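PDB 6RJ1: Mgp-operon protein 3 from Mycoplasma pneumoniae, which is the P40/P90 adhesin of this human pathogen, an immunodominant surface protein that probably takes part in attachment to host cells, perhaps through sugar receptors. Local coordinates for residues A[594-599]-A[684-689]; A[603-607]-A[617-621]. All coordinates share one frame; numbering follows the deposited sequence.

Contact 1 (A[594-599]-A[684-689]); sequences LVENTA and ERLPSR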
ATOM      1  N   LEU A 594      -7.511   5.605  23.347  1.00 68.49           N
ATOM      2  CA  LEU A 594      -8.240   4.903  22.288  1.00 66.58           C
ATOM      3  C   LEU A 594      -7.359   3.918  21.541  1.00 68.22           C
ATOM      4  O   LEU A 594      -7.775   2.782  21.324  1.00 67.35           O
ATOM      5  CB  LEU A 594      -8.880   5.885  21.296  1.00 66.25           C
ATOM      6  CG  LEU A 594     -10.102   6.672  21.764  1.00 70.54           C
ATOM      7  CD1 LEU A 594     -10.407   7.792  20.806  1.00 71.06           C
ATOM      8  CD2 LEU A 594     -11.319   5.790  21.902  1.00 71.52           C
ATOM      9  N   VAL A 595      -6.144   4.342  21.156  1.00 63.80           N
ATOM     10  CA  VAL A 595      -5.217   3.500  20.396  1.00 63.37           C
ATOM     11  C   VAL A 595      -4.583   2.410  21.276  1.00 67.17           C
ATOM     12  O   VAL A 595      -4.214   1.351  20.761  1.00 66.69           O
ATOM     13  CB  VAL A 595      -4.165   4.297  19.577  1.00 66.79           C
ATOM     14  CG1 VAL A 595      -4.849   5.172  18.534  1.00 66.13           C
ATOM     15  CG2 VAL A 595      -3.243   5.125  20.473  1.00 66.62           C
ATOM     16  N   GLU A 596      -4.482   2.653  22.595  1.00 63.70           N
ATOM     17  CA  GLU A 596      -3.928   1.670  23.524  1.00 63.53           C
ATOM     18  C   GLU A 596      -5.015   0.760  24.118  1.00 67.71           C
ATOM     19  O   GLU A 596      -4.686  -0.121  24.911  1.00 68.00           O
ATOM     20  CB  GLU A 596      -3.069   2.333  24.619  1.00 65.04           C
ATOM     21  CG  GLU A 596      -1.779   2.954  24.100  1.00 77.89           C
ATOM     22  CD  GLU A 596      -0.824   3.508  25.145  1.00104.58           C
ATOM     23  OE1 GLU A 596       0.389   3.212  25.047  1.00 97.94           O
ATOM     24  OE2 GLU A 596      -1.280   4.243  26.051  1.00103.40           O
ATOM     25  N   ASN A 597      -6.302   0.948  23.724  1.00 63.97           N
ATOM     26  CA  ASN A 597      -7.418   0.112  24.188  1.00 63.39           C
ATOM     27  C   ASN A 597      -7.173  -1.346  23.834  1.00 67.23           C
ATOM     28  O   ASN A 597      -6.743  -1.663  22.734  1.00 66.81           O
ATOM     29  CB  ASN A 597      -8.759   0.597  23.659  1.00 63.47           C
ATOM     30  CG  ASN A 597      -9.932  -0.156  24.232  1.00 76.15           C
ATOM     31  OD1 ASN A 597     -10.461  -1.069  23.613  1.00 71.69           O
ATOM     32  ND2 ASN A 597     -10.373   0.213  25.425  1.00 64.21           N
ATOM     33  N   THR A 598      -7.403  -2.220  24.796  1.00 64.73           N
ATOM     34  CA  THR A 598      -7.119  -3.654  24.752  1.00 63.72           C
ATOM     35  C   THR A 598      -8.078  -4.470  23.830  1.00 66.04           C
ATOM     36  O   THR A 598      -7.712  -5.582  23.455  1.00 65.15           O
ATOM     37  CB  THR A 598      -7.057  -4.114  26.208  1.00 70.90           C
ATOM     38  OG1 THR A 598      -5.686  -4.217  26.565  1.00 70.45           O
ATOM     39  CG2 THR A 598      -7.823  -5.396  26.511  1.00 73.24           C
ATOM     40  N   ALA A 599      -9.247  -3.924  23.432  1.00 62.70           N
ATOM     41  CA  ALA A 599     -10.208  -4.652  22.592  1.00 62.25           C
ATOM     42  C   ALA A 599      -9.601  -5.239  21.317  1.00 65.43           C
ATOM     43  O   ALA A 599      -9.185  -4.501  20.416  1.00 65.26           O
ATOM     44  CB  ALA A 599     -11.417  -3.789  22.267  1.00 62.85           C
ATOM     45  N   GLU A 684     -16.638  10.340  19.722  1.00 84.49           N
ATOM     46  CA  GLU A 684     -15.305  10.025  19.224  1.00 82.43           C
ATOM     47  C   GLU A 684     -15.342   8.770  18.391  1.00 80.43           C
ATOM     48  O   GLU A 684     -16.008   7.803  18.766  1.00 80.60           O
ATOM     49  CB  GLU A 684     -14.297   9.875  20.376  1.00 84.02           C
ATOM     50  CG  GLU A 684     -13.537  11.160  20.673  1.00 97.27           C
ATOM     51  CD  GLU A 684     -12.351  11.013  21.608  1.00117.55           C
ATOM     52  OE1 GLU A 684     -11.197  11.132  21.131  1.00113.43           O
ATOM     53  OE2 GLU A 684     -12.577  10.780  22.818  1.00104.61           O
ATOM     54  N   ARG A 685     -14.632   8.786  17.248  1.00 71.93           N
ATOM     55  CA  ARG A 685     -14.530   7.641  16.356  1.00 69.01           C
ATOM     56  C   ARG A 685     -13.569   6.653  16.968  1.00 70.48           C
ATOM     57  O   ARG A 685     -12.460   7.023  17.349  1.00 69.69           O
ATOM     58  CB  ARG A 685     -14.063   8.049  14.955  1.00 65.72           C
ATOM     59  CG  ARG A 685     -14.226   6.939  13.929  1.00 66.04           C
ATOM     60  CD  ARG A 685     -13.788   7.358  12.549  1.00 62.51           C
ATOM     61  NE  ARG A 685     -12.345   7.591  12.474  1.00 62.71           N
ATOM     62  CZ  ARG A 685     -11.736   8.142  11.428  1.00 75.90           C
ATOM     63  NH1 ARG A 685     -10.419   8.317  11.434  1.00 59.82           N
ATOM     64  NH2 ARG A 685     -12.436   8.512  10.363  1.00 58.84           N
ATOM     65  N   LEU A 686     -14.019   5.399  17.097  1.00 66.04           N
ATOM     66  CA  LEU A 686     -13.233   4.309  17.662  1.00 64.06           C
ATOM     67  C   LEU A 686     -12.280   3.771  16.598  1.00 66.94           C
ATOM     68  O   LEU A 686     -12.718   3.379  15.511  1.00 66.91           O
ATOM     69  CB  LEU A 686     -14.137   3.214  18.236  1.00 63.58           C
ATOM     70  CG  LEU A 686     -15.094   3.647  19.346  1.00 67.17           C
ATOM     71  CD1 LEU A 686     -16.137   2.588  19.596  1.00 67.35           C
ATOM     72  CD2 LEU A 686     -14.355   3.997  20.620  1.00 66.77           C
ATOM     73  N   PRO A 687     -10.958   3.817  16.849  1.00 62.09           N
ATOM     74  CA  PRO A 687     -10.024   3.385  15.808  1.00 60.91           C
ATOM     75  C   PRO A 687      -9.745   1.893  15.759  1.00 62.12           C
ATOM     76  O   PRO A 687      -9.763   1.206  16.786  1.00 62.16           O
ATOM     77  CB  PRO A 687      -8.757   4.173  16.137  1.00 62.82           C
ATOM     78  CG  PRO A 687      -8.802   4.342  17.639  1.00 67.33           C
ATOM     79  CD  PRO A 687     -10.247   4.291  18.060  1.00 63.02           C
ATOM     80  N   SER A 688      -9.459   1.405  14.549  1.00 55.24           N
ATOM     81  CA  SER A 688      -9.021   0.047  14.300  1.00 53.76           C
ATOM     82  C   SER A 688      -7.494   0.113  14.453  1.00 57.39           C
ATOM     83  O   SER A 688      -6.884   1.165  14.211  1.00 58.00           O
ATOM     84  CB  SER A 688      -9.395  -0.399  12.889  1.00 55.19           C
ATOM     85  OG  SER A 688      -8.654  -1.535  12.470  1.00 57.64           O
ATOM     86  N   ARG A 689      -6.885  -0.983  14.887  1.00 51.19           N
ATOM     87  CA  ARG A 689      -5.448  -1.004  15.056  1.00 50.09           C
ATOM     88  C   ARG A 689      -4.791  -1.965  14.054  1.00 56.14           C
ATOM     89  O   ARG A 689      -3.590  -2.213  14.147  1.00 55.49           O
ATOM     90  CB  ARG A 689      -5.104  -1.350  16.513  1.00 47.31           C
ATOM     91  CG  ARG A 689      -5.011  -0.160  17.475  1.00 43.27           C
ATOM     92  CD  ARG A 689      -6.343   0.495  17.828  1.00 44.07           C
ATOM     93  NE  ARG A 689      -7.299  -0.452  18.404  1.00 47.24           N
ATOM     94  CZ  ARG A 689      -7.428  -0.695  19.704  1.00 60.96           C
ATOM     95  NH1 ARG A 689      -8.318  -1.578  20.134  1.00 48.73           N
ATOM     96  NH2 ARG A 689      -6.666  -0.058  20.583  1.00 48.11           N
TER

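Contact 2 (A[603-607]-A[617-621]); sequences GPING and YVTPV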
ATOM      1  N   GLY A 603      -6.936 -11.534  20.398  1.00 52.43           N
ATOM      2  CA  GLY A 603      -7.916 -12.334  19.675  1.00 51.49           C
ATOM      3  C   GLY A 603      -9.230 -11.620  19.461  1.00 55.79           C
ATOM      4  O   GLY A 603      -9.354 -10.446  19.821  1.00 54.17           O
ATOM      5  N   PRO A 604     -10.243 -12.304  18.884  1.00 54.06           N
ATOM      6  CA  PRO A 604     -11.530 -11.630  18.612  1.00 54.42           C
ATOM      7  C   PRO A 604     -12.310 -11.150  19.846  1.00 61.31           C
ATOM      8  O   PRO A 604     -12.103 -11.650  20.953  1.00 61.58           O
ATOM      9  CB  PRO A 604     -12.322 -12.673  17.809  1.00 55.66           C
ATOM     10  CG  PRO A 604     -11.341 -13.685  17.376  1.00 59.83           C
ATOM     11  CD  PRO A 604     -10.251 -13.695  18.396  1.00 55.44           C
ATOM     12  N   ILE A 605     -13.198 -10.157  19.644  1.00 59.05           N
ATOM     13  CA  ILE A 605     -14.058  -9.561  20.676  1.00 59.55           C
ATOM     14  C   ILE A 605     -15.289  -8.889  20.054  1.00 64.75           C
ATOM     15  O   ILE A 605     -16.392  -9.012  20.582  1.00 64.79           O
ATOM     16  CB  ILE A 605     -13.279  -8.610  21.657  1.00 62.82           C
ATOM     17  CG1 ILE A 605     -14.096  -8.327  22.952  1.00 63.10           C
ATOM     18  CG2 ILE A 605     -12.792  -7.309  20.978  1.00 62.00           C
ATOM     19  CD1 ILE A 605     -13.292  -8.036  24.177  1.00 61.24           C
ATOM     20  N   ASN A 606     -15.089  -8.171  18.946  1.00 62.62           N
ATOM     21  CA  ASN A 606     -16.125  -7.417  18.255  1.00 62.79           C
ATOM     22  C   ASN A 606     -17.048  -8.283  17.417  1.00 68.80           C
ATOM     23  O   ASN A 606     -16.653  -9.318  16.878  1.00 68.61           O
ATOM     24  CB  ASN A 606     -15.511  -6.278  17.426  1.00 60.96           C
ATOM     25  CG  ASN A 606     -14.761  -5.262  18.258  1.00 73.79           C
ATOM     26  OD1 ASN A 606     -15.023  -5.065  19.447  1.00 66.62           O
ATOM     27  ND2 ASN A 606     -13.803  -4.594  17.655  1.00 67.14           N
ATOM     28  N   GLY A 607     -18.281  -7.822  17.337  1.00 67.15           N
ATOM     29  CA  GLY A 607     -19.382  -8.439  16.617  1.00 67.77           C
ATOM     30  C   GLY A 607     -20.651  -7.692  16.952  1.00 73.47           C
ATOM     31  O   GLY A 607     -20.586  -6.655  17.615  1.00 72.54           O
ATOM     32  N   TYR A 617     -21.393  -2.647  16.522  1.00 77.17           N
ATOM     33  CA  TYR A 617     -20.522  -3.715  16.041  1.00 75.36           C
ATOM     34  C   TYR A 617     -19.218  -3.827  16.860  1.00 74.04           C
ATOM     35  O   TYR A 617     -18.350  -4.623  16.525  1.00 72.43           O
ATOM     36  CB  TYR A 617     -20.275  -3.582  14.529  1.00 76.82           C
ATOM     37  CG  TYR A 617     -21.455  -4.050  13.703  1.00 79.11           C
ATOM     38  CD1 TYR A 617     -21.652  -5.402  13.435  1.00 81.34           C
ATOM     39  CD2 TYR A 617     -22.375  -3.143  13.188  1.00 80.05           C
ATOM     40  CE1 TYR A 617     -22.732  -5.839  12.670  1.00 82.46           C
ATOM     41  CE2 TYR A 617     -23.463  -3.567  12.424  1.00 81.08           C
ATOM     42  CZ  TYR A 617     -23.636  -4.918  12.166  1.00 89.32           C
ATOM     43  OH  TYR A 617     -24.708  -5.351  11.419  1.00 90.54           O
ATOM     44  N   VAL A 618     -19.128  -3.071  17.968  1.00 68.99           N
ATOM     45  CA  VAL A 618     -17.981  -3.037  18.883  1.00 68.47           C
ATOM     46  C   VAL A 618     -18.390  -3.511  20.276  1.00 73.51           C
ATOM     47  O   VAL A 618     -19.557  -3.384  20.658  1.00 73.55           O
ATOM     48  CB  VAL A 618     -17.290  -1.653  18.980  1.00 71.78           C
ATOM     49  CG1 VAL A 618     -15.784  -1.807  19.078  1.00 71.57           C
ATOM     50  CG2 VAL A 618     -17.662  -0.732  17.827  1.00 71.56           C
ATOM     51  N   THR A 619     -17.413  -4.010  21.049  1.00 70.24           N
ATOM     52  CA  THR A 619     -17.616  -4.507  22.406  1.00 70.21           C
ATOM     53  C   THR A 619     -17.991  -3.396  23.392  1.00 74.64           C
ATOM     54  O   THR A 619     -17.371  -2.330  23.377  1.00 74.67           O
ATOM     55  CB  THR A 619     -16.409  -5.335  22.879  1.00 78.73           C
ATOM     56  OG1 THR A 619     -16.673  -5.830  24.190  1.00 76.37           O
ATOM     57  CG2 THR A 619     -15.090  -4.553  22.872  1.00 78.34           C
ATOM     58  N   PRO A 620     -18.991  -3.629  24.267  1.00 71.67           N
ATOM     59  CA  PRO A 620     -19.346  -2.598  25.258  1.00 71.32           C
ATOM     60  C   PRO A 620     -18.414  -2.603  26.475  1.00 76.28           C
ATOM     61  O   PRO A 620     -18.445  -1.659  27.256  1.00 76.53           O
ATOM     62  CB  PRO A 620     -20.799  -2.923  25.619  1.00 72.94           C
ATOM     63  CG  PRO A 620     -21.119  -4.247  24.921  1.00 77.87           C
ATOM     64  CD  PRO A 620     -19.839  -4.825  24.424  1.00 73.53           C
ATOM     65  N   VAL A 621     -17.593  -3.662  26.641  1.00 73.81           N
ATOM     66  CA  VAL A 621     -16.600  -3.794  27.719  1.00 73.68           C
ATOM     67  C   VAL A 621     -15.222  -4.183  27.152  1.00 77.24           C
ATOM     68  O   VAL A 621     -15.122  -5.052  26.282  1.00 76.24           O
ATOM     69  CB  VAL A 621     -17.019  -4.685  28.918  1.00 77.30           C
ATOM     70  CG1 VAL A 621     -18.091  -4.006  29.768  1.00 77.38           C
ATOM     71  CG2 VAL A 621     -17.470  -6.060  28.469  1.00 76.65           C
TER

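Contact 1 (A[594-599]-A[684-689])
Arg689 reaches across to the backbone of 595-599, which follows on from helix 591-595, and its guanidinium meets several carbonyl oxygens there. Arg689 NH2 bonds to Asn597 O at 2.7 Å; it arrives in the carbonyl plane on a lone pair, with a C=O...donor angle of 125°, though the oxygen lies somewhat out of the guanidinium plane. Arg689 NH1 adds a weak bond to Asn597 O at 3.0 Å, so two nitrogens share one acceptor. A second weak bond runs from Arg689 NH2 to Val595 O at 2.8 Å, near the plane of the guanidinium. Bends at chi2 (72°) and chi3 (57°) fold the arginine chain back, laying its CG and CD against Val595 O. Arg689 also has partners outside the two segments: Thr581 O accepts from NE, and Phe508 makes a cation-pi contact. Asn597 OD1 accepts from Ala599 N in an Asx turn, and also from Gly584 N.

Outward from this buried polar site the contact is mainly apolar. Leu594 CB rests on Pro687 CD at 3.9 Å, Leu594 CD2 meets Leu686 CD2 at 3.8 Å with the side chains crossing at about a right angle, and Val595 CG1 approaches Pro687 CG. The Glu684 carboxylate reaches Leu594 CD1. Pro687 is thus packed between Leu594 of helix 591-595 and Tyr732 of strand 723-732, which pairs with strand 693-699.

Contact 2 (A[603-607]-A[617-621])
Ile605 is the first residue of 603-607 to touch the other segment, and it does so with Thr619. Ile605 CG1 lies 3.8 Å from Thr619 CB, and the two side chains cross at a slant. The first torsion of Ile605 sets CG1 opposite the backbone N and so turns it to Thr619; CD1 continues past Thr619 OG1 to approach Val621 O. The threonine hydroxyl is engaged within its own segment: Thr619 OG1 donates to Val621 O at 2.7 Å.

Asn606 supplies the main polar link. Asn606 OD1 accepts from Thr619 N at 3.1 Å with an N-H...acceptor angle of 149°; the donor stands 38° out of the amide carbonyl plane, so the bond does not use a lone-pair direction. ND2 of Asn606 donates to Ser580 OG and Thr582 O, and the amide is thereby held at both ends, which fixes its rotation. Val618 runs alongside, pointing the same way, and Val618 CG1 comes within 3.4 Å of Asn606 OD1.

The two segments flank the short strands 609-611 and 614-616, and this contact joins the chain on its way into the first to the chain leaving the second. The region belongs to the MgpC adhesin family, which is probably related to beta-propellers. Gly607 is the last residue to take part. Gly607 N makes a weak bond to Tyr617 O, 3.3 Å long and bent to 120°, while Tyr617 CA offers a CA-H...O contact to Gly607 O at 3.3 Å. The Tyr617 ring also meets Phe670 of helix 666-673, their planes inclined, and the tyrosine side chain touches Val667.

From the N terminus, the chain leaves helix 591-595 through the first half of contact 1, passes into 603-607, and closes the small loop of contact 2 at 617-621 after strands 609-611 and 614-616. It then runs through strand 650-654 and helix 666-673 before 684-689 closes the larger loop of contact 1. Contact 2 is therefore nested inside contact 1. Their centres are about 11 Å apart and they touch directly: Ala599 CB packs on Thr619 CG2 at 3.8 Å, and Leu686 CD1 on Val618 CG2 at 4.1 Å. Within the MgpC adhesin part of the chain, contact 1 ties the region of helix 591-595 to the loop before strand 693-699, and contact 2 joins the two flanks of strands 609-611 and 614-616.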